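Local atomic coordinates of nitrogenase molybdenum-iron protein alpha chain (Clostridium pasteurianum, PDB entry 4WES), a protein that forms, with the beta chain, the nitrogenase component that carries the iron-sulfur and molybdenum clusters and reduces dinitrogen to ammonia. Residues 53-63 / 171-179. Numbering follows the deposited sequence.
Sequences CAYAGCKGVVM and AFSCEGYKG. With CLF (Fe(8)-S(7) cluster), chain H; ICS (iron-sulfur-molybdenum cluster with interstitial carbon), chain F.
C58 packs tightly against the chain just past the end of strand 169-172: its CB lies 3.5 Å from CB of C174, while its SG, anti to the backbone N (chi1 -175°), turns to F172 and comes within 3.6 Å of CD2, oblique to the ring. One wide, pi-type turn further on, M63 crosses the same ring at about a right angle. Bends at chi2 and chi3 fold its chain back, with CG over one face and the methyl CE 3.6 Å from CZ of F172. The ring of Y142 meets that of F172 with the planes nearly parallel, and helix 182-196 covers these side chains through A189, T192 and V193. The pair illustrates how loops after parallel strands and the start of helix 54-63 together make the alpha-chain half of an [8Fe-7S] site shared with the beta chain, where C79 and C145 are further ligands. C53 is both N-cap and ligand, its SG binding iron FE3 at 2.3 Å and accepting from N of A56. G176 passes close beside the cluster, its N 3.6 Å from S3A, and its O takes a weak but nearly straight bond from N of A54 (3.4 Å, 169°). A54 CB rests against the carbonyl oxygens of E175 and K178. Beyond this buried seam the packing thins towards K178, partly exposed, whose extended side chain brings NZ 2.8 Å from E175 OE2 in a salt bridge, approaching from above the carboxylate plane.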
ATOM      1  N   CYS A  53       3.653   2.645 -36.964  1.00  8.38           N
ATOM      2  CA  CYS A  53       2.900   3.004 -38.150  1.00  8.41           C
ATOM      3  C   CYS A  53       2.897   4.505 -38.420  1.00  8.83           C
ATOM      4  O   CYS A  53       3.358   5.332 -37.618  1.00  8.59           O
ATOM      5  CB  CYS A  53       1.460   2.525 -38.047  1.00  9.23           C
ATOM      6  SG  CYS A  53       0.530   3.393 -36.751  1.00  8.72           S
ATOM      7  N   ALA A  54       2.339   4.892 -39.572  1.00  8.70           N
ATOM      8  CA  ALA A  54       2.306   6.310 -39.951  1.00  8.58           C
ATOM      9  C   ALA A  54       1.440   7.155 -39.025  1.00  8.39           C
ATOM     10  O   ALA A  54       1.727   8.323 -38.820  1.00  9.18           O
ATOM     11  CB  ALA A  54       1.818   6.453 -41.382  1.00 10.10           C
ATOM     12  N   TYR A  55       0.389   6.577 -38.455  1.00  8.56           N
ATOM     13  CA  TYR A  55      -0.452   7.289 -37.527  1.00  8.46           C
ATOM     14  C   TYR A  55       0.323   7.634 -36.261  1.00  7.86           C
ATOM     15  O   TYR A  55       0.252   8.751 -35.746  1.00  8.37           O
ATOM     16  CB  TYR A  55      -1.713   6.479 -37.195  1.00  8.77           C
ATOM     17  CG  TYR A  55      -2.383   6.891 -35.921  1.00  8.22           C
ATOM     18  CD1 TYR A  55      -2.078   6.280 -34.722  1.00  8.82           C
ATOM     19  CD2 TYR A  55      -3.308   7.937 -35.894  1.00  8.46           C
ATOM     20  CE1 TYR A  55      -2.655   6.660 -33.552  1.00  8.56           C
ATOM     21  CE2 TYR A  55      -3.888   8.331 -34.716  1.00  8.83           C
ATOM     22  CZ  TYR A  55      -3.585   7.706 -33.527  1.00  8.55           C
ATOM     23  OH  TYR A  55      -4.199   8.085 -32.368  1.00  8.90           O
ATOM     24  N   ALA A  56       1.153   6.697 -35.771  1.00  8.23           N
ATOM     25  CA  ALA A  56       2.020   6.989 -34.639  1.00  8.32           C
ATOM     26  C   ALA A  56       2.920   8.167 -34.958  1.00  7.90           C
ATOM     27  O   ALA A  56       3.056   9.100 -34.174  1.00  8.65           O
ATOM     28  CB  ALA A  56       2.834   5.744 -34.280  1.00  9.05           C
ATOM     29  N   GLY A  57       3.563   8.140 -36.140  1.00  8.23           N
ATOM     30  CA  GLY A  57       4.486   9.203 -36.494  1.00  8.92           C
ATOM     31  C   GLY A  57       3.839  10.569 -36.632  1.00  8.44           C
ATOM     32  O   GLY A  57       4.453  11.605 -36.349  1.00  9.25           O
ATOM     33  N   CYS A  58       2.594  10.595 -37.059  1.00  8.21           N
ATOM     34  CA  CYS A  58       1.868  11.869 -37.280  1.00  8.57           C
ATOM     35  C   CYS A  58       1.166  12.357 -36.012  1.00  8.32           C
ATOM     36  O   CYS A  58       1.477  13.438 -35.494  1.00  9.79           O
ATOM     37  CB  CYS A  58       0.856  11.637 -38.398  1.00  8.87           C
ATOM     38  SG  CYS A  58      -0.012  13.159 -38.890  1.00 10.08           S
ATOM     39  N   LYS A  59       0.236  11.566 -35.478  1.00  8.91           N
ATOM     40  CA  LYS A  59      -0.518  11.957 -34.297  1.00  9.47           C
ATOM     41  C   LYS A  59       0.283  11.762 -33.021  1.00  8.57           C
ATOM     42  O   LYS A  59       0.364  12.639 -32.168  1.00  9.36           O
ATOM     43  CB  LYS A  59      -1.842  11.188 -34.238  1.00  9.25           C
ATOM     44  CG  LYS A  59      -2.868  11.677 -33.220  1.00  9.30           C
ATOM     45  CD  LYS A  59      -2.681  11.218 -31.797  1.00  9.19           C
ATOM     46  CE  LYS A  59      -3.852  11.682 -30.964  1.00 10.12           C
ATOM     47  NZ  LYS A  59      -3.776  11.283 -29.532  1.00  9.34           N
ATOM     48  N   GLY A  60       0.828  10.554 -32.858  1.00  8.99           N
ATOM     49  CA  GLY A  60       1.493  10.246 -31.610  1.00  9.49           C
ATOM     50  C   GLY A  60       2.781  11.006 -31.387  1.00  9.58           C
ATOM     51  O   GLY A  60       3.158  11.237 -30.231  1.00 11.63           O
ATOM     52  N   VAL A  61       3.454  11.376 -32.472  1.00  8.79           N
ATOM     53  CA  VAL A  61       4.796  11.931 -32.419  1.00  8.88           C
ATOM     54  C   VAL A  61       4.799  13.429 -32.729  1.00  8.84           C
ATOM     55  O   VAL A  61       5.018  14.251 -31.839  1.00  8.81           O
ATOM     56  CB  VAL A  61       5.785  11.127 -33.307  1.00  9.66           C
ATOM     57  CG1 VAL A  61       7.131  11.820 -33.387  1.00  9.94           C
ATOM     58  CG2 VAL A  61       5.908   9.702 -32.761  1.00  9.48           C
ATOM     59  N   VAL A  62       4.541  13.832 -33.970  1.00  8.72           N
ATOM     60  CA  VAL A  62       4.719  15.242 -34.307  1.00  9.40           C
ATOM     61  C   VAL A  62       3.617  16.142 -33.775  1.00  8.46           C
ATOM     62  O   VAL A  62       3.881  17.229 -33.230  1.00  9.32           O
ATOM     63  CB  VAL A  62       4.917  15.424 -35.834  1.00  9.59           C
ATOM     64  CG1 VAL A  62       4.965  16.915 -36.200  1.00 10.84           C
ATOM     65  CG2 VAL A  62       6.192  14.721 -36.281  1.00 10.55           C
ATOM     66  N   MET A  63       2.362  15.743 -33.902  1.00  8.54           N
ATOM     67  CA  MET A  63       1.247  16.658 -33.632  1.00  8.62           C
ATOM     68  C   MET A  63       0.761  16.651 -32.181  1.00  8.58           C
ATOM     69  O   MET A  63       0.446  17.716 -31.632  1.00  9.15           O
ATOM     70  CB  MET A  63       0.077  16.366 -34.548  1.00  9.40           C
ATOM     71  CG  MET A  63       0.386  16.661 -35.997  1.00  9.43           C
ATOM     72  SD  MET A  63       0.845  18.374 -36.328  1.00 11.61           S
ATOM     73  CE  MET A  63      -0.602  19.220 -35.704  1.00 11.29           C
ATOM     74  N   ALA A 171      -6.912  18.251 -41.028  1.00  9.59           N
ATOM     75  CA  ALA A 171      -6.985  16.809 -41.318  1.00 10.52           C
ATOM     76  C   ALA A 171      -5.627  16.244 -41.717  1.00 10.24           C
ATOM     77  O   ALA A 171      -4.883  16.853 -42.474  1.00 11.28           O
ATOM     78  CB  ALA A 171      -8.009  16.551 -42.419  1.00 11.15           C
ATOM     79  N   PHE A 172      -5.357  15.018 -41.271  1.00  9.44           N
ATOM     80  CA  PHE A 172      -4.116  14.325 -41.587  1.00  9.75           C
ATOM     81  C   PHE A 172      -4.436  12.920 -42.057  1.00  9.72           C
ATOM     82  O   PHE A 172      -4.982  12.123 -41.280  1.00  9.98           O
ATOM     83  CB  PHE A 172      -3.206  14.241 -40.355  1.00  9.72           C
ATOM     84  CG  PHE A 172      -2.795  15.580 -39.813  1.00  9.41           C
ATOM     85  CD1 PHE A 172      -3.595  16.278 -38.943  1.00 10.04           C
ATOM     86  CD2 PHE A 172      -1.583  16.149 -40.184  1.00  9.69           C
ATOM     87  CE1 PHE A 172      -3.236  17.517 -38.443  1.00 10.18           C
ATOM     88  CE2 PHE A 172      -1.195  17.389 -39.686  1.00 10.15           C
ATOM     89  CZ  PHE A 172      -2.030  18.087 -38.833  1.00 10.26           C
ATOM     90  N   SER A 173      -4.074  12.596 -43.307  1.00 10.01           N
ATOM     91  CA  SER A 173      -4.335  11.265 -43.855  1.00  9.90           C
ATOM     92  C   SER A 173      -3.163  10.349 -43.545  1.00  9.81           C
ATOM     93  O   SER A 173      -2.393   9.987 -44.415  1.00 10.65           O
ATOM     94  CB  SER A 173      -4.590  11.343 -45.339  1.00 12.07           C
ATOM     95  OG  SER A 173      -5.856  11.918 -45.590  1.00 14.04           O
ATOM     96  N   CYS A 174      -3.056  10.004 -42.271  1.00  9.60           N
ATOM     97  CA  CYS A 174      -1.974   9.180 -41.710  1.00  9.39           C
ATOM     98  C   CYS A 174      -2.412   7.759 -41.385  1.00  9.69           C
ATOM     99  O   CYS A 174      -1.985   7.164 -40.402  1.00  9.59           O
ATOM    100  CB  CYS A 174      -1.345   9.869 -40.524  1.00  9.43           C
ATOM    101  SG  CYS A 174      -2.525  10.332 -39.220  1.00  9.72           S
ATOM    102  N   GLU A 175      -3.238   7.188 -42.259  1.00  9.77           N
ATOM    103  CA  GLU A 175      -3.602   5.784 -42.118  1.00  9.33           C
ATOM    104  C   GLU A 175      -2.372   4.919 -41.880  1.00 10.23           C
ATOM    105  O   GLU A 175      -1.353   5.084 -42.532  1.00 10.00           O
ATOM    106  CB  GLU A 175      -4.352   5.268 -43.339  1.00 10.33           C
ATOM    107  CG  GLU A 175      -5.730   5.828 -43.579  1.00 11.24           C
ATOM    108  CD  GLU A 175      -5.816   7.146 -44.339  1.00 12.15           C
ATOM    109  OE1 GLU A 175      -6.945   7.423 -44.801  1.00 13.01           O
ATOM    110  OE2 GLU A 175      -4.814   7.878 -44.479  1.00 11.59           O
ATOM    111  N   GLY A 176      -2.490   3.949 -40.962  1.00  9.67           N
ATOM    112  CA  GLY A 176      -1.294   3.277 -40.469  1.00 10.41           C
ATOM    113  C   GLY A 176      -0.480   2.531 -41.447  1.00 13.42           C
ATOM    114  O   GLY A 176       0.735   2.439 -41.288  1.00 19.13           O
ATOM    115  N   TYR A 177      -1.111   2.005 -42.489  1.00 11.94           N
ATOM    116  CA  TYR A 177      -0.389   1.206 -43.488  1.00 13.05           C
ATOM    117  C   TYR A 177       0.395   2.023 -44.506  1.00 12.83           C
ATOM    118  O   TYR A 177       1.149   1.451 -45.295  1.00 14.58           O
ATOM    119  CB  TYR A 177      -1.345   0.301 -44.243  1.00 15.68           C
ATOM    120  CG  TYR A 177      -2.486   1.079 -44.897  1.00 13.54           C
ATOM    121  CD1 TYR A 177      -2.296   1.764 -46.073  1.00 16.20           C
ATOM    122  CD2 TYR A 177      -3.729   1.136 -44.305  1.00 14.21           C
ATOM    123  CE1 TYR A 177      -3.309   2.478 -46.669  1.00 15.86           C
ATOM    124  CE2 TYR A 177      -4.758   1.851 -44.872  1.00 14.32           C
ATOM    125  CZ  TYR A 177      -4.546   2.530 -46.060  1.00 16.67           C
ATOM    126  OH  TYR A 177      -5.590   3.235 -46.602  1.00 16.97           O
ATOM    127  N   LYS A 178       0.256   3.358 -44.455  1.00 11.23           N
ATOM    128  CA  LYS A 178       0.983   4.208 -45.378  1.00 11.95           C
ATOM    129  C   LYS A 178       2.475   4.227 -45.070  1.00 10.32           C
ATOM    130  O   LYS A 178       2.897   4.154 -43.918  1.00 11.74           O
ATOM    131  CB  LYS A 178       0.400   5.593 -45.385  1.00 13.85           C
ATOM    132  CG  LYS A 178      -0.988   5.559 -46.000  1.00 15.79           C
ATOM    133  CD  LYS A 178      -1.618   6.911 -46.139  1.00 17.32           C
ATOM    134  CE  LYS A 178      -2.894   6.829 -46.963  1.00 18.58           C
ATOM    135  NZ  LYS A 178      -3.577   8.141 -46.962  1.00 23.03           N
ATOM    136  N   GLY A 179       3.286   4.304 -46.116  1.00 10.98           N
ATOM    137  CA  GLY A 179       4.694   4.145 -45.946  1.00 11.30           C
ATOM    138  C   GLY A 179       5.027   2.792 -45.327  1.00 10.61           C
ATOM    139  O   GLY A 179       4.365   1.785 -45.596  1.00 11.41           O
TER
HETATM  140 FE1  CLF H 604      -3.631   1.149 -37.914  1.00  8.84          FE
HETATM  141 FE2  CLF H 604      -2.761   0.079 -35.832  1.00  9.41          FE
HETATM  142 FE3  CLF H 604      -1.552   2.444 -36.593  1.00  8.59          FE
HETATM  143 FE4  CLF H 604      -4.083   2.345 -35.626  1.00  8.55          FE
HETATM  144  S1  CLF H 604      -5.182   0.334 -36.296  1.00  9.07           S
HETATM  145  S2A CLF H 604      -1.435   0.395 -37.677  1.00  9.11           S
HETATM  146  S4A CLF H 604      -2.177   1.854 -34.478  1.00  9.16           S
HETATM  147  S3A CLF H 604      -3.429   3.445 -37.553  1.00  8.69           S
HETATM  148 FE5  CLF H 604      -6.270   1.336 -33.157  0.66 11.95          FE
HETATM  149 FE6  CLF H 604      -8.075  -1.237 -34.945  0.66 10.01          FE
HETATM  150 FE7  CLF H 604      -6.740  -1.293 -32.542  1.00  8.51          FE
HETATM  151 FE8  CLF H 604      -4.958  -1.250 -34.556  1.00  9.34          FE
HETATM  152  S2B CLF H 604      -8.227   0.308 -33.259  1.00  9.43           S
HETATM  153  S3B CLF H 604      -6.556  -2.840 -34.256  1.00  9.35           S
HETATM  154  S4B CLF H 604      -4.704  -0.204 -32.504  1.00  8.70           S
HETATM  155 FE1  ICS F 602      12.757  12.155 -33.852  1.00  8.52          FE
HETATM  156 MO1  ICS F 602      10.305   6.989 -29.891  1.00  7.47          MO
HETATM  157 FE2  ICS F 602      10.980  10.182 -33.726  1.00  8.08          FE
HETATM  158 FE3  ICS F 602      11.559  11.594 -31.531  1.00  8.15          FE
HETATM  159 FE4  ICS F 602      13.365   9.955 -32.585  1.00  8.18          FE
HETATM  160 FE5  ICS F 602      12.457   8.018 -31.140  1.00  7.79          FE
HETATM  161 FE6  ICS F 602      10.076   8.289 -32.228  1.00  7.80          FE
HETATM  162 FE7  ICS F 602      10.665   9.634 -30.094  1.00  7.73          FE
HETATM  163  CX  ICS F 602      11.567   9.620 -31.904  1.00  8.35           C
HETATM  164  S1A ICS F 602      12.944  10.082 -34.840  1.00  8.76           S
HETATM  165  S1B ICS F 602      11.167   6.364 -31.973  1.00  7.90           S
HETATM  166  S2A ICS F 602      10.554  12.393 -33.428  1.00  8.61           S
HETATM  167  S2B ICS F 602       9.282   8.821 -34.192  1.00  8.23           S
HETATM  168  S3A ICS F 602      14.596   8.262 -31.811  1.00  8.42           S
HETATM  169  S3B ICS F 602       8.704   8.627 -30.513  1.00  7.64           S
HETATM  170  S4A ICS F 602      13.763  12.064 -31.775  1.00  8.70           S
HETATM  171  S4B ICS F 602      12.019   8.284 -28.960  1.00  7.77           S
HETATM  172  S5A ICS F 602      10.597  11.761 -29.521  1.00  8.36           S